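BF1531-like N-terminal domain-containing protein (Bacteroides fragilis, PDB 3SLR) is of unknown function but binds magnesium in a phosphatase-like domain and may hydrolyse ester bonds, with an SGNH-hydrolase-like domain preceding it. Local coordinates at residues Arg63-Pro68 with Val112-Glu117; Asp106-Phe111 with Val123-Tyr128. All coordinates share one frame; numbering follows the deposited sequence.

Contact 1. Residues Arg63-Pro68 with Val112-Glu117; sequences RQIMDP and VRLLCE
Ile65 and Leu115 are the residues whose CA atoms come nearest between the two segments, 6.9 Å apart. Residues 63-66 lie on the short helix 61-66, and residues 112-117 lie near the end of the longer helix 104-118. Both belong to the FkbH N-terminal domain, a three-layer alpha/beta fold of the SGNH-hydrolase clan, and they meet beside its parallel sheet through apolar side chains, with no hydrogen bond between the segments. Ile65 points at the facing helix. Its CG1 branch stands beside the backbone N (chi1 -62°), which leaves CG2 anti to that nitrogen, and both branches reach Leu115. The tip CD1 of Ile65 comes to 3.8 Å from CD1 of Leu115, and Ile65 CG2 lies 4.1 Å from the same methyl. Leu115 is buried and also rests on Val123 of strand 122-126, while Ile65 touches Tyr72 of helix 71-75, so this half of the contact faces the interior. The outer half is more exposed. There residue 66, a selenomethionine, bends at chi2 (-64°), which carries its selenium toward Leu114; the further bend at chi3 only sets CE. Leu114 turns one methyl, CD1, to both neighbours: it is 4.3 Å from Ile65 CG2 and 4.1 Å from the SE atom of Met66.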
# COMPACT_ATOMS: atom_id res chain seq x y z
N ARG A 63 25.86 5.89 -11.16
CA ARG A 63 27.19 6.29 -10.71
C ARG A 63 27.54 5.65 -9.37
O ARG A 63 28.62 5.08 -9.20
CB ARG A 63 27.26 7.82 -10.61
CG ARG A 63 28.27 8.36 -9.61
CD ARG A 63 29.68 8.37 -10.16
NE ARG A 63 30.64 8.89 -9.19
CZ ARG A 63 31.90 9.19 -9.47
NH1 ARG A 63 32.37 9.04 -10.70
NH2 ARG A 63 32.70 9.66 -8.52
N GLN A 64 26.62 5.74 -8.42
CA GLN A 64 26.86 5.24 -7.07
C GLN A 64 26.86 3.72 -6.99
O GLN A 64 27.67 3.12 -6.29
CB GLN A 64 25.83 5.81 -6.09
CG GLN A 64 26.03 7.29 -5.79
CD GLN A 64 27.28 7.53 -4.95
OE1 GLN A 64 27.44 6.96 -3.87
NE2 GLN A 64 28.16 8.39 -5.44
N ILE A 65 25.93 3.09 -7.71
CA ILE A 65 25.80 1.64 -7.68
C ILE A 65 26.96 0.95 -8.42
O ILE A 65 27.40 -0.13 -8.02
CB ILE A 65 24.43 1.18 -8.25
CG1 ILE A 65 23.28 1.74 -7.40
CG2 ILE A 65 24.34 -0.34 -8.32
CD1 ILE A 65 23.30 1.30 -5.95
N MSE A 66 27.44 1.59 -9.48
CA MSE A 66 28.49 1.03 -10.34
C MSE A 66 29.88 1.16 -9.73
O MSE A 66 30.80 0.41 -10.09
CB MSE A 66 28.49 1.71 -11.71
CG MSE A 66 27.18 1.62 -12.48
SE MSE A 66 26.69 -0.20 -12.99
CE MSE A 66 28.14 -0.58 -14.24
N ASP A 67 30.04 2.10 -8.81
CA ASP A 67 31.35 2.38 -8.21
C ASP A 67 31.46 1.80 -6.81
O ASP A 67 30.88 2.34 -5.87
CB ASP A 67 31.60 3.89 -8.17
CG ASP A 67 32.90 4.26 -7.48
OD1 ASP A 67 33.72 3.35 -7.21
OD2 ASP A 67 33.10 5.46 -7.22
N PRO A 68 32.21 0.69 -6.66
CA PRO A 68 32.34 -0.05 -5.40
C PRO A 68 32.95 0.79 -4.27
O PRO A 68 32.78 0.44 -3.11
CB PRO A 68 33.27 -1.21 -5.77
CG PRO A 68 33.20 -1.32 -7.26
CD PRO A 68 33.00 0.08 -7.74
N VAL A 112 18.86 -3.20 -13.18
CA VAL A 112 18.17 -3.68 -11.98
C VAL A 112 18.74 -5.02 -11.50
O VAL A 112 18.99 -5.20 -10.30
CB VAL A 112 16.65 -3.76 -12.21
CG1 VAL A 112 15.96 -4.40 -11.00
CG2 VAL A 112 16.09 -2.37 -12.46
N ARG A 113 18.97 -5.95 -12.42
CA ARG A 113 19.57 -7.23 -12.03
C ARG A 113 20.98 -7.05 -11.46
O ARG A 113 21.36 -7.72 -10.50
CB ARG A 113 19.61 -8.20 -13.22
CG ARG A 113 18.22 -8.63 -13.68
CD ARG A 113 18.27 -9.91 -14.52
NE ARG A 113 18.50 -11.08 -13.68
CZ ARG A 113 18.20 -12.33 -14.04
NH1 ARG A 113 17.66 -12.56 -15.23
NH2 ARG A 113 18.43 -13.35 -13.21
N LEU A 114 21.74 -6.14 -12.05
CA LEU A 114 23.09 -5.86 -11.56
C LEU A 114 23.02 -5.39 -10.11
O LEU A 114 23.76 -5.86 -9.25
CB LEU A 114 23.76 -4.81 -12.45
CG LEU A 114 25.23 -4.40 -12.24
CD1 LEU A 114 25.41 -3.55 -10.99
CD2 LEU A 114 26.15 -5.62 -12.22
N LEU A 115 22.11 -4.45 -9.85
CA LEU A 115 21.83 -3.96 -8.51
C LEU A 115 21.47 -5.11 -7.56
O LEU A 115 22.00 -5.21 -6.46
CB LEU A 115 20.69 -2.94 -8.59
CG LEU A 115 19.99 -2.49 -7.31
CD1 LEU A 115 20.94 -1.70 -6.43
CD2 LEU A 115 18.78 -1.65 -7.67
N CYS A 116 20.58 -5.99 -8.00
CA CYS A 116 20.19 -7.14 -7.18
C CYS A 116 21.37 -8.07 -6.86
O CYS A 116 21.46 -8.60 -5.75
CB CYS A 116 19.08 -7.94 -7.86
SG CYS A 116 17.48 -7.10 -7.88
N GLU A 117 22.25 -8.26 -7.84
CA GLU A 117 23.36 -9.21 -7.71
C GLU A 117 24.41 -8.74 -6.70
O GLU A 117 25.17 -9.54 -6.17
CB GLU A 117 24.03 -9.46 -9.08
CG GLU A 117 23.18 -10.20 -10.10
CD GLU A 117 23.14 -11.71 -9.88
OE1 GLU A 117 24.05 -12.26 -9.22
OE2 GLU A 117 22.20 -12.36 -10.38

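Contact 2. Residues Asp106-Phe111 with Val123-Tyr128; sequences DDRLDF and VIYYNY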
# COMPACT_ATOMS: atom_id res chain seq x y z
N ASP A 106 15.07 -3.67 -21.76
CA ASP A 106 16.14 -4.64 -21.51
C ASP A 106 17.33 -4.01 -20.78
O ASP A 106 17.86 -4.60 -19.84
CB ASP A 106 16.62 -5.27 -22.82
CG ASP A 106 15.61 -6.24 -23.41
OD1 ASP A 106 14.79 -6.80 -22.65
OD2 ASP A 106 15.64 -6.45 -24.65
N ASP A 107 17.75 -2.83 -21.21
CA ASP A 107 18.89 -2.18 -20.57
C ASP A 107 18.62 -1.82 -19.11
O ASP A 107 19.47 -2.00 -18.24
CB ASP A 107 19.30 -0.92 -21.34
CG ASP A 107 19.95 -1.23 -22.68
OD1 ASP A 107 20.33 -2.40 -22.93
OD2 ASP A 107 20.11 -0.29 -23.49
N ARG A 108 17.42 -1.29 -18.86
CA ARG A 108 17.03 -0.90 -17.52
C ARG A 108 16.95 -2.16 -16.66
O ARG A 108 17.44 -2.18 -15.52
CB ARG A 108 15.69 -0.15 -17.56
CG ARG A 108 15.14 0.31 -16.20
CD ARG A 108 16.16 1.11 -15.38
NE ARG A 108 16.82 2.21 -16.10
CZ ARG A 108 16.39 3.48 -16.12
NH1 ARG A 108 15.27 3.83 -15.50
NH2 ARG A 108 17.08 4.41 -16.78
N LEU A 109 16.37 -3.21 -17.22
CA LEU A 109 16.25 -4.49 -16.51
C LEU A 109 17.64 -5.05 -16.18
O LEU A 109 17.85 -5.58 -15.10
CB LEU A 109 15.43 -5.50 -17.31
CG LEU A 109 13.93 -5.21 -17.41
CD1 LEU A 109 13.33 -6.03 -18.52
CD2 LEU A 109 13.26 -5.52 -16.07
N ASP A 110 18.58 -4.92 -17.11
CA ASP A 110 19.95 -5.33 -16.83
C ASP A 110 20.52 -4.58 -15.63
O ASP A 110 21.19 -5.16 -14.77
CB ASP A 110 20.85 -5.14 -18.06
CG ASP A 110 20.62 -6.20 -19.13
OD1 ASP A 110 19.99 -7.24 -18.83
OD2 ASP A 110 21.09 -6.01 -20.28
N PHE A 111 20.28 -3.27 -15.57
CA PHE A 111 20.80 -2.50 -14.45
C PHE A 111 20.17 -2.96 -13.14
O PHE A 111 20.85 -3.10 -12.12
CB PHE A 111 20.57 -1.00 -14.61
CG PHE A 111 20.99 -0.22 -13.41
CD1 PHE A 111 22.34 -0.01 -13.15
CD2 PHE A 111 20.06 0.26 -12.50
CE1 PHE A 111 22.75 0.67 -12.01
CE2 PHE A 111 20.45 0.95 -11.36
CZ PHE A 111 21.81 1.16 -11.12
N VAL A 123 16.44 -4.04 -1.31
CA VAL A 123 16.19 -2.98 -2.26
C VAL A 123 14.70 -2.74 -2.38
O VAL A 123 13.94 -3.69 -2.46
CB VAL A 123 16.76 -3.34 -3.65
CG1 VAL A 123 16.30 -2.34 -4.72
CG2 VAL A 123 18.28 -3.40 -3.58
N ILE A 124 14.29 -1.48 -2.32
CA ILE A 124 12.92 -1.11 -2.62
C ILE A 124 12.94 -0.24 -3.88
O ILE A 124 13.62 0.79 -3.94
CB ILE A 124 12.27 -0.35 -1.45
CG1 ILE A 124 12.25 -1.24 -0.20
CG2 ILE A 124 10.85 0.05 -1.83
CD1 ILE A 124 11.87 -0.49 1.05
N TYR A 125 12.19 -0.66 -4.89
CA TYR A 125 12.31 -0.08 -6.22
C TYR A 125 10.93 0.35 -6.70
O TYR A 125 10.03 -0.48 -6.82
CB TYR A 125 12.91 -1.12 -7.18
CG TYR A 125 13.33 -0.56 -8.53
CD1 TYR A 125 12.42 -0.43 -9.55
CD2 TYR A 125 14.64 -0.17 -8.77
CE1 TYR A 125 12.79 0.09 -10.79
CE2 TYR A 125 15.03 0.35 -10.00
CZ TYR A 125 14.09 0.48 -11.00
OH TYR A 125 14.47 0.98 -12.22
N TYR A 126 10.76 1.66 -6.95
CA TYR A 126 9.49 2.16 -7.49
C TYR A 126 9.33 1.74 -8.94
O TYR A 126 10.21 1.99 -9.75
CB TYR A 126 9.41 3.69 -7.40
CG TYR A 126 9.51 4.23 -5.99
CD1 TYR A 126 10.64 4.92 -5.58
CD2 TYR A 126 8.49 4.02 -5.06
CE1 TYR A 126 10.75 5.40 -4.28
CE2 TYR A 126 8.60 4.50 -3.76
CZ TYR A 126 9.73 5.19 -3.38
OH TYR A 126 9.84 5.67 -2.08
N ASN A 127 8.22 1.08 -9.27
CA ASN A 127 7.95 0.78 -10.67
C ASN A 127 7.40 2.02 -11.38
O ASN A 127 7.40 3.12 -10.81
CB ASN A 127 7.06 -0.46 -10.85
CG ASN A 127 5.67 -0.29 -10.26
OD1 ASN A 127 5.33 0.76 -9.70
ND2 ASN A 127 4.84 -1.34 -10.39
N TYR A 128 6.93 1.84 -12.61
CA TYR A 128 6.76 2.97 -13.53
C TYR A 128 5.31 3.24 -13.95
O TYR A 128 4.74 2.50 -14.74
CB TYR A 128 7.59 2.71 -14.80
CG TYR A 128 9.09 2.58 -14.58
CD1 TYR A 128 9.67 1.35 -14.30
CD2 TYR A 128 9.92 3.69 -14.68
CE1 TYR A 128 11.05 1.23 -14.10
CE2 TYR A 128 11.29 3.58 -14.51
CZ TYR A 128 11.85 2.36 -14.22
OH TYR A 128 13.21 2.28 -14.04
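Arg108, Tyr128 and Tyr125 bury the most surface where helix 104-118 faces the end of strand 122-126 and the loop that follows it. Arg108 starts out from the helix with CG anti to its own backbone nitrogen, which carries CG toward the two tyrosine hydroxyls. The bend at chi2 brings CD beside them, and the later torsions present NH1 to Tyr128. NH1 donates to Tyr128 OH at 3.0 Å, with an N-H...O angle of 160°. The oxygen is only 3° out of the guanidinium plane, so the bond runs to the edge of that group, and NH1 in turn approaches the edge of the Tyr128 ring, the two planes being inclined at 38°.

Tyr125 points from the last part of the strand toward the helix and brings its hydroxyl to 2.6 Å from Tyr128 OH, a hydrogen bond in which either oxygen could be the donor. Toward Arg108 it makes only a van der Waals contact, Tyr125 OH lying 3.6 Å from Arg108 CD. The ring of Tyr125 is steeply inclined to the guanidinium. Helix 86-94 packs against the group, Leu89 touching both Arg108 and Tyr128. Tyr125 OH also bonds His84 ND1, and the carbonyl of Tyr128 is held by Asn155 ND2.

The contact belongs to the beta-alpha-beta crossover between the parallel neighbouring strands 79-83 and 122-126, whose connection includes helix 104-118. The chemistry links guanidinium, two phenols and an imidazole in one chain of hydrogen bonds whose two tyrosines are buried. Donation from a cationic Arg108 would probably polarise the Tyr128 hydroxyl, and its two partners, Arg108 NH1 and Tyr125 OH, restrain where that oxygen sits.

Contacts 1 and 2 have centres 11 Å apart and share helix 104-118: residues 106-111 serve contact 2, and residues 112-117, directly after them, serve contact 1. Along the chain the order is 63-68, 106-111, 112-117, 123-128, so the two contacts interleave. Their side chains also meet, Phe111 CZ packing on Ile65 CB at 3.9 Å and Leu115 CD2 on Val123 CG1 at 3.9 Å. One helix thus ties helix 61-66 to strand 122-126 of the five-stranded parallel sheet. Both contacts belong to the packing of the N-terminal domain, away from the magnesium site formed by Asp228, Asp230 and Asp336.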